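PDB 4A1R: LIP from Serratia marcescens, which is a membrane-bound component of the type VI secretion system, a beta-sandwich protein of the TssJ lipoprotein family. Local coordinates for residues F49-L52 with S58-G61. Numbering follows the deposited sequence.
Sequences FFSL and SVLG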
loop_
_atom_site.group_PDB
_atom_site.type_symbol
_atom_site.label_atom_id
_atom_site.label_comp_id
_atom_site.label_asym_id
_atom_site.label_seq_id
_atom_site.Cartn_x
_atom_site.Cartn_y
_atom_site.Cartn_z
ATOM N N PHE A 49 15.221 -0.019 -2.712
ATOM C CA PHE A 49 14.402 -1.184 -3.034
ATOM C C PHE A 49 14.880 -2.467 -2.375
ATOM O O PHE A 49 14.080 -3.177 -1.751
ATOM C CB PHE A 49 14.302 -1.401 -4.531
ATOM C CG PHE A 49 13.365 -2.516 -4.918
ATOM C CD1 PHE A 49 11.975 -2.288 -4.997
ATOM C CD2 PHE A 49 13.847 -3.797 -5.193
ATOM C CE1 PHE A 49 11.106 -3.317 -5.365
ATOM C CE2 PHE A 49 12.984 -4.825 -5.568
ATOM C CZ PHE A 49 11.606 -4.586 -5.652
ATOM N N PHE A 50 16.176 -2.763 -2.504
ATOM C CA PHE A 50 16.683 -4.030 -1.950
ATOM C C PHE A 50 16.453 -4.189 -0.453
ATOM O O PHE A 50 15.981 -5.246 -0.007
ATOM C CB PHE A 50 18.167 -4.231 -2.234
ATOM C CG PHE A 50 18.678 -5.570 -1.742
ATOM C CD1 PHE A 50 18.452 -6.726 -2.481
ATOM C CD2 PHE A 50 19.315 -5.671 -0.524
ATOM C CE1 PHE A 50 18.898 -7.958 -2.024
ATOM C CE2 PHE A 50 19.762 -6.909 -0.057
ATOM C CZ PHE A 50 19.555 -8.042 -0.813
ATOM N N SER A 51 16.784 -3.143 0.308
ATOM C CA SER A 51 16.612 -3.115 1.769
ATOM C C SER A 51 15.197 -3.449 2.210
ATOM O O SER A 51 14.994 -4.293 3.068
ATOM C CB SER A 51 16.985 -1.739 2.316
ATOM O OG SER A 51 18.365 -1.517 2.141
ATOM N N LEU A 52 14.228 -2.768 1.610
ATOM C CA LEU A 52 12.825 -3.020 1.864
ATOM C C LEU A 52 12.430 -4.439 1.483
ATOM O O LEU A 52 11.706 -5.105 2.238
ATOM C CB LEU A 52 11.971 -2.010 1.074
ATOM C CG LEU A 52 11.894 -0.575 1.569
ATOM C CD1 LEU A 52 11.083 0.291 0.600
ATOM C CD2 LEU A 52 11.292 -0.517 2.977
ATOM N N SER A 58 14.350 -4.359 9.588
ATOM C CA SER A 58 15.675 -3.850 9.871
ATOM C C SER A 58 15.819 -2.415 9.385
ATOM O O SER A 58 16.227 -1.535 10.146
ATOM C CB SER A 58 16.749 -4.738 9.240
ATOM O OG SER A 58 18.026 -4.142 9.365
ATOM N N VAL A 59 15.465 -2.162 8.130
ATOM C CA VAL A 59 15.631 -0.814 7.587
ATOM C C VAL A 59 14.586 0.161 8.149
ATOM O O VAL A 59 14.882 1.332 8.315
ATOM C CB VAL A 59 15.762 -0.780 6.032
ATOM C CG1 VAL A 59 14.406 -0.882 5.344
ATOM C CG2 VAL A 59 16.472 0.492 5.596
ATOM N N LEU A 60 13.385 -0.317 8.484
ATOM C CA LEU A 60 12.343 0.597 8.986
ATOM C C LEU A 60 12.275 0.754 10.507
ATOM O O LEU A 60 11.768 1.772 11.000
ATOM C CB LEU A 60 10.960 0.240 8.429
ATOM C CG LEU A 60 10.847 0.160 6.900
ATOM C CD1 LEU A 60 9.508 -0.428 6.512
ATOM C CD2 LEU A 60 11.054 1.512 6.250
ATOM N N GLY A 61 12.762 -0.254 11.232
ATOM C CA GLY A 61 12.764 -0.245 12.694
ATOM C C GLY A 61 11.393 -0.057 13.307
ATOM O O GLY A 61 10.418 -0.712 12.922
#
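L52 pushes one branch of its side chain, CD2, into the angle between V59 and L60. With CG anti to the carbonyl carbon (chi1 -75°) and CD1 continuing the chain outward, CD2 is the methyl left to meet the other segment. It lies 3.9 Å from CG1 of V59, and about equally far from the three carbons of L60's branched end: CD2 of L60 is 3.9 Å from CD2 of L52, while CG and CD1 of L60 are each 4.0 Å from that same methyl. Both partners meet the L52 side chain at about a right angle.

Toward the more open side, S51 and V59 point at each other. The CB of S51 is 4.0 Å from CG2 of V59 and 4.1 Å from CG1, so it rests against the fork of the valine. The hydroxyl takes no part in this: S51 OG is hydrogen-bonded to OD1 of D48, one turn back. No hydrogen bond joins the segments; the contact is apolar throughout.

The CA atoms of S51 and V59 are only 6.3 Å apart, about half the rise of eight residues in a straight alpha helix, so 49-60 must bend sharply between its ends. The two leucines lie on its buried side, against one sheet of the beta-sandwich. L60 reaches L36 and L38 on strand 31-38 and also touches E43 and F44 of helix 42-46, while L52 packs on A47 and W106 and its carbonyl oxygen accepts a hydrogen bond from R34, linking the bent segment to the antiparallel sheet that contains strand 31-38.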